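Local atomic coordinates of putative aminotransferase (Actinomadura melliaura, PDB entry 4ZWV), a protein that probably acts as a pyridoxal-phosphate-dependent sugar aminotransferase of the DegT/DnrJ/EryC1 family in making the aminopentose of the indolocarbazole AT2433. Residues P81-E85 with A86-A90; L108-L112 with D113-R117; A233-G236 with L237-M241; I248-A251 with N252-T255. All blocks are in the same frame, centred on the assembly; numbering follows the deposited sequence.

Contact 1 (P81-E85 with A86-A90); sequences PLTFE and ATNWA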
loop_
_atom_site.group_PDB
_atom_site.type_symbol
_atom_site.label_atom_id
_atom_site.label_comp_id
_atom_site.label_asym_id
_atom_site.label_seq_id
_atom_site.Cartn_x
_atom_site.Cartn_y
_atom_site.Cartn_z
ATOM N N PRO A 81 4.969 -6.681 -21.713
ATOM C CA PRO A 81 5.959 -5.871 -21.002
ATOM C C PRO A 81 5.876 -4.382 -21.309
ATOM O O PRO A 81 6.579 -3.610 -20.657
ATOM C CB PRO A 81 7.296 -6.439 -21.478
ATOM C CG PRO A 81 7.010 -7.014 -22.821
ATOM C CD PRO A 81 5.556 -7.427 -22.844
ATOM N N LEU A 82 5.032 -3.986 -22.257
ATOM C CA LEU A 82 4.875 -2.574 -22.579
ATOM C C LEU A 82 3.802 -2.001 -21.662
ATOM O O LEU A 82 2.645 -1.791 -22.051
ATOM C CB LEU A 82 4.531 -2.383 -24.053
ATOM C CG LEU A 82 4.517 -0.915 -24.493
ATOM C CD1 LEU A 82 5.903 -0.306 -24.338
ATOM C CD2 LEU A 82 4.041 -0.778 -25.925
ATOM N N THR A 83 4.201 -1.747 -20.424
ATOM C CA THR A 83 3.313 -1.162 -19.438
ATOM C C THR A 83 4.157 -0.606 -18.307
ATOM O O THR A 83 5.388 -0.735 -18.321
ATOM C CB THR A 83 2.293 -2.188 -18.896
ATOM O OG1 THR A 83 1.400 -1.548 -17.970
ATOM C CG2 THR A 83 2.997 -3.341 -18.213
ATOM N N PHE A 84 3.500 0.033 -17.346
ATOM C CA PHE A 84 4.195 0.512 -16.161
ATOM C C PHE A 84 4.522 -0.712 -15.309
ATOM O O PHE A 84 3.774 -1.693 -15.306
ATOM C CB PHE A 84 3.349 1.522 -15.381
ATOM C CG PHE A 84 4.032 2.057 -14.156
ATOM C CD1 PHE A 84 5.227 2.749 -14.266
ATOM C CD2 PHE A 84 3.475 1.873 -12.897
ATOM C CE1 PHE A 84 5.869 3.249 -13.146
ATOM C CE2 PHE A 84 4.110 2.373 -11.770
ATOM C CZ PHE A 84 5.311 3.061 -11.895
ATOM N N GLU A 85 5.641 -0.652 -14.590
ATOM C CA GLU A 85 6.150 -1.824 -13.879
ATOM C C GLU A 85 5.153 -2.417 -12.883
ATOM O O GLU A 85 5.162 -3.625 -12.647
ATOM C CB GLU A 85 7.453 -1.480 -13.155
ATOM C CG GLU A 85 8.700 -1.464 -14.049
ATOM C CD GLU A 85 8.878 -0.171 -14.841
ATOM O OE1 GLU A 85 8.013 0.732 -14.774
ATOM O OE2 GLU A 85 9.923 -0.054 -15.519
ATOM N N ALA A 86 4.298 -1.579 -12.306
ATOM C CA ALA A 86 3.303 -2.054 -11.341
ATOM C C ALA A 86 2.480 -3.230 -11.856
ATOM O O ALA A 86 2.192 -4.158 -11.103
ATOM C CB ALA A 86 2.368 -0.921 -10.952
ATOM N N THR A 87 2.101 -3.184 -13.133
ATOM C CA THR A 87 1.275 -4.231 -13.724
ATOM C C THR A 87 1.910 -5.594 -13.527
ATOM O O THR A 87 1.274 -6.565 -13.116
ATOM C CB THR A 87 1.089 -4.003 -15.233
ATOM O OG1 THR A 87 0.584 -2.680 -15.455
ATOM C CG2 THR A 87 0.131 -5.034 -15.815
ATOM N N ASN A 88 3.201 -5.645 -13.799
ATOM C CA ASN A 88 3.913 -6.907 -13.786
ATOM C C ASN A 88 4.517 -7.247 -12.440
ATOM O O ASN A 88 4.604 -8.420 -12.081
ATOM C CB ASN A 88 4.973 -6.880 -14.884
ATOM C CG ASN A 88 4.330 -6.909 -16.243
ATOM O OD1 ASN A 88 3.487 -7.764 -16.474
ATOM N ND2 ASN A 88 4.643 -5.940 -17.115
ATOM N N TRP A 89 4.914 -6.243 -11.664
ATOM C CA TRP A 89 5.454 -6.579 -10.360
ATOM C C TRP A 89 4.359 -7.099 -9.424
ATOM O O TRP A 89 4.647 -7.901 -8.534
ATOM C CB TRP A 89 6.166 -5.380 -9.738
ATOM C CG TRP A 89 7.450 -4.897 -10.436
ATOM C CD1 TRP A 89 8.198 -3.826 -10.031
ATOM C CD2 TRP A 89 8.129 -5.430 -11.611
ATOM N NE1 TRP A 89 9.280 -3.649 -10.858
ATOM C CE2 TRP A 89 9.263 -4.613 -11.835
ATOM C CE3 TRP A 89 7.895 -6.507 -12.488
ATOM C CZ2 TRP A 89 10.161 -4.835 -12.890
ATOM C CZ3 TRP A 89 8.789 -6.722 -13.548
ATOM C CH2 TRP A 89 9.904 -5.888 -13.738
ATOM N N ALA A 90 3.120 -6.668 -9.634
ATOM C CA ALA A 90 1.996 -7.236 -8.875
ATOM C C ALA A 90 1.908 -8.750 -9.072
ATOM O O ALA A 90 1.605 -9.486 -8.128
ATOM C CB ALA A 90 0.683 -6.564 -9.280
#
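Glu85, at the start of helix 85-93, lies alongside Trp89 one turn later. Its CB sits over the five-membered ring, 3.9 Å from the centroid and 19° off the normal, a CH-pi contact. CG comes next, running beside the six-membered ring 3.9 Å from Trp89 CZ2. There chi2 (81°) bends the chain off the indole: OE1 bonds Ser321, while OE2 takes His327 and Tyr230 of the second subunit. The backbone joins the same pair, with Trp89 N 2.8 Å from Glu85 O and the bond nearly straight (165°); Glu85 O also lies over a face of the indole. In the same first turn, Thr87 N reaches Phe84 O at 3.1 Å. Thr87 OG1 is held by Asp161; Thr83, modelled in two conformers, brings OG1 to 2.9 Å from Thr87 OG1 in one of them, so this bond is not certain. Trp89 NE1 bonds Tyr217 O of the second subunit. An alanine in place of Trp89 would probably leave that carbonyl without its mate and Glu85 CB and CG without their aromatic support. Methylenes on an indole and a carboxylate gripped by three partners thus fix this buried helix start beside cofactor-binding Thr58, which Ala86 touches.

Contact 2 (L108-L112 with D113-R117); sequences LTMDL and DDLER
Asp111 and Leu115 mark the point where an open stretch of chain turns into helix 112-118: the backbone is still open at Asp111 (psi 108°) and helical from Leu112 onward. Leu115 N bonds Asp111 O at 3.0 Å, in the carbonyl plane, and Glu116 N follows on Leu112 O at 3.1 Å. Asp111 is the N-cap. With its CG swung anti to the backbone nitrogen (chi1 178°), OD1 reaches forward to the first-turn N-H groups and accepts from Asp114 N at 3.0 Å, from above the carboxylate plane, and weakly from Asp113 N. The Asp111 carboxylate, at the positive end of the helix dipole, is probably stabilised by it. Its other oxygen, OD2, takes a water that also accepts from Arg117 NH2. That arginine forms a salt bridge through NH2 to Asp114 OD1 (3.0 Å, from the anti side), while Asp114 OD2 is held by Lys118 and by Asp102 N. On the apolar side, the selenium of selenomethionine Met110 lies 4.0 Å from Leu115 CD2, joining the residue before the cap to the one four beyond it: a hydrophobic staple. Leu112 CD2 lies alongside, 3.9 Å from Leu115 CD2. These side chains pack inward, Met110 and Leu115 on strand 123-129, Leu112 and Leu115 on helix 138-152, to which Asp113 and Glu116 are tied by salt bridges with Arg140 and Arg147.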
loop_
_atom_site.group_PDB
_atom_site.type_symbol
_atom_site.label_atom_id
_atom_site.label_comp_id
_atom_site.label_asym_id
_atom_site.label_seq_id
_atom_site.Cartn_x
_atom_site.Cartn_y
_atom_site.Cartn_z
ATOM N N LEU A 108 0.071 -0.595 -30.189
ATOM C CA LEU A 108 0.897 -0.625 -28.979
ATOM C C LEU A 108 0.149 -1.209 -27.779
ATOM O O LEU A 108 0.470 -0.901 -26.631
ATOM C CB LEU A 108 1.446 0.765 -28.638
ATOM C CG LEU A 108 2.274 1.413 -29.758
ATOM C CD1 LEU A 108 2.961 2.697 -29.253
ATOM C CD2 LEU A 108 3.296 0.451 -30.363
ATOM N N THR A 109 -0.842 -2.054 -28.036
ATOM C CA THR A 109 -1.444 -2.824 -26.959
ATOM C C THR A 109 -1.240 -4.304 -27.250
ATOM O O THR A 109 -0.735 -4.666 -28.313
ATOM C CB THR A 109 -2.933 -2.518 -26.780
ATOM O OG1 THR A 109 -3.609 -2.771 -28.009
ATOM C CG2 THR A 109 -3.131 -1.054 -26.406
HETATM N N MSE A 110 -1.612 -5.150 -26.295
HETATM C CA MSE A 110 -1.362 -6.589 -26.390
HETATM C C MSE A 110 -1.785 -7.207 -27.723
HETATM O O MSE A 110 -2.889 -6.974 -28.209
HETATM C CB MSE A 110 -2.081 -7.315 -25.258
HETATM C CG MSE A 110 -1.803 -8.805 -25.236
HETATM SE SE MSE A 110 -2.765 -9.725 -23.811
HETATM C CE MSE A 110 -1.628 -9.300 -22.301
ATOM N N ASP A 111 -0.886 -8.002 -28.302
ATOM C CA ASP A 111 -1.150 -8.764 -29.514
ATOM C C ASP A 111 -2.042 -9.946 -29.139
ATOM O O ASP A 111 -1.588 -10.896 -28.506
ATOM C CB ASP A 111 0.185 -9.215 -30.136
ATOM C CG ASP A 111 0.027 -10.074 -31.389
ATOM O OD1 ASP A 111 -1.028 -10.700 -31.605
ATOM O OD2 ASP A 111 1.000 -10.137 -32.167
ATOM N N LEU A 112 -3.311 -9.895 -29.529
ATOM C CA LEU A 112 -4.246 -10.933 -29.097
ATOM C C LEU A 112 -4.063 -12.252 -29.851
ATOM O O LEU A 112 -4.512 -13.290 -29.373
ATOM C CB LEU A 112 -5.693 -10.440 -29.228
ATOM C CG LEU A 112 -6.022 -9.249 -28.316
ATOM C CD1 LEU A 112 -7.475 -8.809 -28.494
ATOM C CD2 LEU A 112 -5.749 -9.563 -26.861
ATOM N N ASP A 113 -3.425 -12.222 -31.022
ATOM C CA ASP A 113 -3.062 -13.463 -31.709
ATOM C C ASP A 113 -2.014 -14.203 -30.885
ATOM O O ASP A 113 -2.080 -15.424 -30.710
ATOM C CB ASP A 113 -2.506 -13.183 -33.106
ATOM C CG ASP A 113 -3.549 -12.629 -34.052
ATOM O OD1 ASP A 113 -4.668 -13.176 -34.090
ATOM O OD2 ASP A 113 -3.249 -11.638 -34.746
ATOM N N ASP A 114 -1.043 -13.447 -30.385
ATOM C CA ASP A 114 0.018 -14.022 -29.567
ATOM C C ASP A 114 -0.558 -14.503 -28.240
ATOM O O ASP A 114 -0.177 -15.557 -27.743
ATOM C CB ASP A 114 1.138 -13.000 -29.341
ATOM C CG ASP A 114 2.411 -13.633 -28.808
ATOM O OD1 ASP A 114 2.850 -14.664 -29.374
ATOM O OD2 ASP A 114 2.979 -13.100 -27.831
ATOM N N LEU A 115 -1.493 -13.738 -27.686
ATOM C CA LEU A 115 -2.175 -14.157 -26.469
ATOM C C LEU A 115 -2.806 -15.532 -26.637
ATOM O O LEU A 115 -2.582 -16.433 -25.824
ATOM C CB LEU A 115 -3.247 -13.149 -26.069
ATOM C CG LEU A 115 -4.111 -13.648 -24.904
ATOM C CD1 LEU A 115 -3.295 -13.781 -23.622
ATOM C CD2 LEU A 115 -5.292 -12.724 -24.700
ATOM N N GLU A 116 -3.576 -15.706 -27.705
ATOM C CA GLU A 116 -4.283 -16.967 -27.877
ATOM C C GLU A 116 -3.303 -18.138 -28.019
ATOM O O GLU A 116 -3.543 -19.225 -27.476
ATOM C CB GLU A 116 -5.233 -16.911 -29.072
ATOM C CG GLU A 116 -6.017 -18.216 -29.203
ATOM C CD GLU A 116 -7.322 -18.085 -29.962
ATOM O OE1 GLU A 116 -7.499 -17.100 -30.710
ATOM O OE2 GLU A 116 -8.169 -18.995 -29.812
ATOM N N ARG A 117 -2.179 -17.911 -28.696
ATOM C CA ARG A 117 -1.170 -18.960 -28.842
ATOM C C ARG A 117 -0.513 -19.337 -27.512
ATOM O O ARG A 117 -0.000 -20.451 -27.363
ATOM C CB ARG A 117 -0.085 -18.529 -29.830
ATOM C CG ARG A 117 -0.547 -18.464 -31.276
ATOM C CD ARG A 117 0.638 -18.275 -32.217
ATOM N NE ARG A 117 1.406 -17.074 -31.916
ATOM C CZ ARG A 117 1.283 -15.919 -32.567
ATOM N NH1 ARG A 117 0.422 -15.796 -33.575
ATOM N NH2 ARG A 117 2.037 -14.890 -32.216
HETATM O O HOH W 1 2.342 -12.381 -33.111
HETATM O O HOH W 2 -0.505 -10.844 -34.633
HETATM O O HOH W 3 -6.578 -14.661 -31.265
#

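Contact 3 (A233-G236 with L237-M241); sequences AEWG and LKWHM
Trp235 carries its CG between the backbone N and the carbonyl carbon (chi1 64°), whereas Trp239 holds its own opposite the carbonyl carbon (chi1 -74°), and these settings bring the outer ends of both six-membered rings together. Trp235 CZ3 meets Trp239 CH2 at 3.9 Å, the side chains meeting at a slant. Gly236, nearly fully extended, runs against the Trp239 ring: its CA is 3.8 Å from Trp239 CZ3 and its carbonyl carbon lies over a face of that indole. Leu237 adds CG, 4.2 Å from Trp235 CZ3. The packing is apolar, and it buries Gly236 O, which has no partner in the model. An inverse gamma turn is centred on Lys238, closed by a weak bond from Trp239 N to Leu237 O at 3.2 Å. Lys238 NZ donates to His240 NE2 at 3.1 Å, in the imidazole plane, and pairs with Asp196 of the second subunit. Arg214 makes a cation-pi contact with Trp235, and Trp239 packs on helix 57-66, which starts at cofactor-binding Gly57 and Thr58. Such an interface loop beside the cofactor site fits the dimers of fold-type I pyridoxal-phosphate enzymes.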
loop_
_atom_site.group_PDB
_atom_site.type_symbol
_atom_site.label_atom_id
_atom_site.label_comp_id
_atom_site.label_asym_id
_atom_site.label_seq_id
_atom_site.Cartn_x
_atom_site.Cartn_y
_atom_site.Cartn_z
ATOM N N ALA A 233 -11.973 -14.603 7.467
ATOM C CA ALA A 233 -12.127 -15.815 6.656
ATOM C C ALA A 233 -11.031 -15.970 5.596
ATOM O O ALA A 233 -10.624 -17.076 5.258
ATOM C CB ALA A 233 -13.498 -15.818 6.000
ATOM N N GLU A 234 -10.596 -14.835 5.058
ATOM C CA GLU A 234 -9.508 -14.767 4.091
ATOM C C GLU A 234 -8.693 -13.529 4.429
ATOM O O GLU A 234 -9.260 -12.449 4.583
ATOM C CB GLU A 234 -10.027 -14.659 2.649
ATOM C CG GLU A 234 -10.960 -15.756 2.180
ATOM C CD GLU A 234 -11.362 -15.546 0.722
ATOM O OE1 GLU A 234 -12.151 -14.612 0.434
ATOM O OE2 GLU A 234 -10.869 -16.310 -0.132
ATOM N N TRP A 235 -7.377 -13.674 4.537
ATOM C CA TRP A 235 -6.544 -12.536 4.908
ATOM C C TRP A 235 -6.466 -11.487 3.794
ATOM O O TRP A 235 -6.763 -11.757 2.633
ATOM C CB TRP A 235 -5.131 -13.009 5.303
ATOM C CG TRP A 235 -4.362 -13.662 4.188
ATOM C CD1 TRP A 235 -4.239 -15.005 3.954
ATOM C CD2 TRP A 235 -3.626 -13.005 3.144
ATOM N NE1 TRP A 235 -3.468 -15.222 2.830
ATOM C CE2 TRP A 235 -3.075 -14.012 2.322
ATOM C CE3 TRP A 235 -3.352 -11.662 2.844
ATOM C CZ2 TRP A 235 -2.293 -13.721 1.201
ATOM C CZ3 TRP A 235 -2.582 -11.376 1.717
ATOM C CH2 TRP A 235 -2.062 -12.403 0.914
ATOM N N GLY A 236 -6.102 -10.270 4.185
ATOM C CA GLY A 236 -5.807 -9.208 3.239
ATOM C C GLY A 236 -4.753 -8.316 3.848
ATOM O O GLY A 236 -4.302 -8.550 4.968
ATOM N N LEU A 237 -4.353 -7.280 3.121
ATOM C CA LEU A 237 -3.416 -6.302 3.665
ATOM C C LEU A 237 -4.113 -4.957 3.837
ATOM O O LEU A 237 -5.335 -4.904 3.955
ATOM C CB LEU A 237 -2.180 -6.171 2.764
ATOM C CG LEU A 237 -1.353 -7.458 2.669
ATOM C CD1 LEU A 237 -0.157 -7.288 1.724
ATOM C CD2 LEU A 237 -0.871 -7.856 4.061
ATOM N N LYS A 238 -3.339 -3.873 3.915
ATOM C CA LYS A 238 -3.931 -2.542 4.034
ATOM C C LYS A 238 -4.060 -1.978 2.623
ATOM O O LYS A 238 -3.270 -1.142 2.179
ATOM C CB LYS A 238 -3.080 -1.631 4.921
ATOM C CG LYS A 238 -3.742 -0.331 5.280
ATOM C CD LYS A 238 -2.750 0.572 5.988
ATOM C CE LYS A 238 -3.334 1.939 6.170
ATOM N NZ LYS A 238 -4.539 1.911 7.036
ATOM N N TRP A 239 -5.060 -2.464 1.911
ATOM C CA TRP A 239 -5.218 -2.124 0.515
ATOM C C TRP A 239 -6.298 -1.079 0.287
ATOM O O TRP A 239 -6.553 -0.706 -0.853
ATOM C CB TRP A 239 -5.568 -3.375 -0.287
ATOM C CG TRP A 239 -4.406 -4.329 -0.509
ATOM C CD1 TRP A 239 -3.116 -4.007 -0.812
ATOM C CD2 TRP A 239 -4.470 -5.765 -0.492
ATOM N NE1 TRP A 239 -2.365 -5.159 -0.975
ATOM C CE2 TRP A 239 -3.178 -6.246 -0.790
ATOM C CE3 TRP A 239 -5.494 -6.685 -0.246
ATOM C CZ2 TRP A 239 -2.880 -7.609 -0.837
ATOM C CZ3 TRP A 239 -5.198 -8.042 -0.304
ATOM C CH2 TRP A 239 -3.902 -8.488 -0.599
ATOM N N HIS A 240 -6.932 -0.619 1.356
ATOM C CA HIS A 240 -8.049 0.316 1.223
ATOM C C HIS A 240 -7.614 1.772 1.025
ATOM O O HIS A 240 -6.435 2.118 1.168
ATOM C CB HIS A 240 -8.974 0.207 2.446
ATOM C CG HIS A 240 -8.378 0.738 3.711
ATOM N ND1 HIS A 240 -9.147 1.053 4.807
ATOM C CD2 HIS A 240 -7.095 0.982 4.064
ATOM C CE1 HIS A 240 -8.365 1.491 5.779
ATOM N NE2 HIS A 240 -7.116 1.464 5.354
HETATM N N MSE A 241 -8.594 2.592 0.651
HETATM C CA MSE A 241 -8.459 4.045 0.600
HETATM C C MSE A 241 -9.059 4.649 1.870
HETATM O O MSE A 241 -10.048 4.122 2.396
HETATM C CB MSE A 241 -9.183 4.610 -0.635
HETATM C CG MSE A 241 -9.051 6.122 -0.771
HETATM SE SE MSE A 241 -10.170 6.864 -2.165
HETATM C CE MSE A 241 -9.378 5.980 -3.712
#

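Contact 4 (I248-A251 with N252-T255); sequences IGLA and NLET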
loop_
_atom_site.group_PDB
_atom_site.type_symbol
_atom_site.label_atom_id
_atom_site.label_comp_id
_atom_site.label_asym_id
_atom_site.label_seq_id
_atom_site.Cartn_x
_atom_site.Cartn_y
_atom_site.Cartn_z
ATOM N N ILE A 248 -9.931 14.338 -1.666
ATOM C CA ILE A 248 -9.219 14.926 -2.790
ATOM C C ILE A 248 -9.841 14.463 -4.111
ATOM O O ILE A 248 -10.084 15.276 -5.006
ATOM C CB ILE A 248 -7.718 14.577 -2.728
ATOM C CG1 ILE A 248 -7.112 15.218 -1.474
ATOM C CG2 ILE A 248 -7.001 15.065 -3.994
ATOM C CD1 ILE A 248 -5.700 14.751 -1.164
ATOM N N GLY A 249 -10.128 13.171 -4.215
ATOM C CA GLY A 249 -10.816 12.649 -5.388
ATOM C C GLY A 249 -12.159 13.318 -5.619
ATOM O O GLY A 249 -12.492 13.658 -6.754
ATOM N N LEU A 250 -12.933 13.514 -4.554
ATOM C CA LEU A 250 -14.234 14.182 -4.678
ATOM C C LEU A 250 -14.080 15.585 -5.254
ATOM O O LEU A 250 -14.854 16.003 -6.129
ATOM C CB LEU A 250 -14.936 14.254 -3.319
ATOM C CG LEU A 250 -15.580 12.936 -2.899
ATOM C CD1 LEU A 250 -15.831 12.867 -1.388
ATOM C CD2 LEU A 250 -16.867 12.704 -3.682
ATOM N N ALA A 251 -13.066 16.303 -4.786
ATOM C CA ALA A 251 -12.812 17.650 -5.274
ATOM C C ALA A 251 -12.432 17.650 -6.745
ATOM O O ALA A 251 -12.779 18.569 -7.493
ATOM C CB ALA A 251 -11.707 18.315 -4.447
ATOM N N ASN A 252 -11.725 16.614 -7.172
ATOM C CA ASN A 252 -11.221 16.581 -8.534
ATOM C C ASN A 252 -12.234 16.036 -9.543
ATOM O O ASN A 252 -12.043 16.158 -10.758
ATOM C CB ASN A 252 -9.924 15.785 -8.577
ATOM C CG ASN A 252 -8.764 16.575 -8.020
ATOM O OD1 ASN A 252 -8.756 17.806 -8.092
ATOM N ND2 ASN A 252 -7.786 15.885 -7.454
ATOM N N LEU A 253 -13.327 15.468 -9.046
ATOM C CA LEU A 253 -14.368 14.950 -9.930
ATOM C C LEU A 253 -15.037 16.062 -10.716
ATOM O O LEU A 253 -15.505 15.838 -11.830
ATOM C CB LEU A 253 -15.427 14.186 -9.141
ATOM C CG LEU A 253 -15.193 12.694 -8.937
ATOM C CD1 LEU A 253 -16.269 12.126 -8.029
ATOM C CD2 LEU A 253 -15.191 11.989 -10.286
ATOM N N GLU A 254 -15.081 17.259 -10.136
ATOM C CA GLU A 254 -15.806 18.368 -10.744
ATOM C C GLU A 254 -15.335 18.703 -12.153
ATOM O O GLU A 254 -16.141 19.031 -13.019
ATOM C CB GLU A 254 -15.696 19.616 -9.867
ATOM C CG GLU A 254 -16.817 19.749 -8.857
ATOM C CD GLU A 254 -16.956 18.519 -7.988
ATOM O OE1 GLU A 254 -18.055 17.921 -7.980
ATOM O OE2 GLU A 254 -15.962 18.150 -7.321
ATOM N N THR A 255 -14.032 18.635 -12.389
ATOM C CA THR A 255 -13.521 19.096 -13.672
ATOM C C THR A 255 -12.848 18.016 -14.506
ATOM O O THR A 255 -12.299 18.309 -15.571
ATOM C CB THR A 255 -12.526 20.246 -13.482
ATOM O OG1 THR A 255 -11.466 19.817 -12.623
ATOM C CG2 THR A 255 -13.221 21.449 -12.863
HETATM O O HOH W 4 -17.630 15.616 -6.411
HETATM O O HOH W 5 -12.446 19.612 -10.006
#
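Ile248 and Asn252 stand side by side one turn apart on helix 243-273, both pointing the same way. Asn252 keeps CG beside its own backbone N (chi1 -76°), which folds the amide back along the helix and sets ND2 3.6 Å from Ile248 CG2. ND2 is also near Ile248 O, but at too poor an angle to bond it; it donates instead to Thr193 O, while OD1 accepts from Ser13 N. The amide is thereby gripped at both ends. A lysine in place of Asn252 would probably leave Ser13 N and Thr193 O without their mates and set a charge in a buried spot. Asn252 N bonds Ile248 O at 3.0 Å and, weakly, Gly249 O, and Leu253 N is shared by two weak bonds, to Gly249 O at 3.0 Å and Leu250 O. Leu250 CD2 and Leu253 CD1 meet only loosely, at 4.4 Å, and both side chains pack on helix 33-46. Glu254 is bent at chi2 (54°), which curls its carboxylate back to the preceding turn: OE2 comes to 2.7 Å from Leu250 O, and a water links OE1 with that same carbonyl. A second water joins Ala251 O to Thr255 OG1 at 2.7 and 2.8 Å respectively. The chemistry changes round the helix: on the exposed side waters donate to the carbonyls of Leu250 and Ala251, bridging them to Glu254 and Thr255, while the buried side offers methyls and one amide that ties the helix to the chain just beyond Lys190, the predicted cofactor lysine.

In the fold
Contacts 1 and 4 are largely buried, contacts 2 and 3 only partly so. Contacts 1 and 2 are both helix starts that follow strands of the seven-stranded sheet, and both pack on strand 123-129; they touch where Leu82 CD2 meets Leu108 O. Contact 2 is surfaced with salt bridges and waters and meets no other chain, whereas contact 1 is buried, and its polar side chains bond residues of other parts of the chain and of the second subunit. Contact 3, irregular and aromatic, also faces that subunit, and shares helix 57-66 with contact 1. Contact 4, within the first half of a long helix, lies across the chain's centre from contact 2, their centres about 36 Å apart, and combines apolar helix packing with a single buried amide.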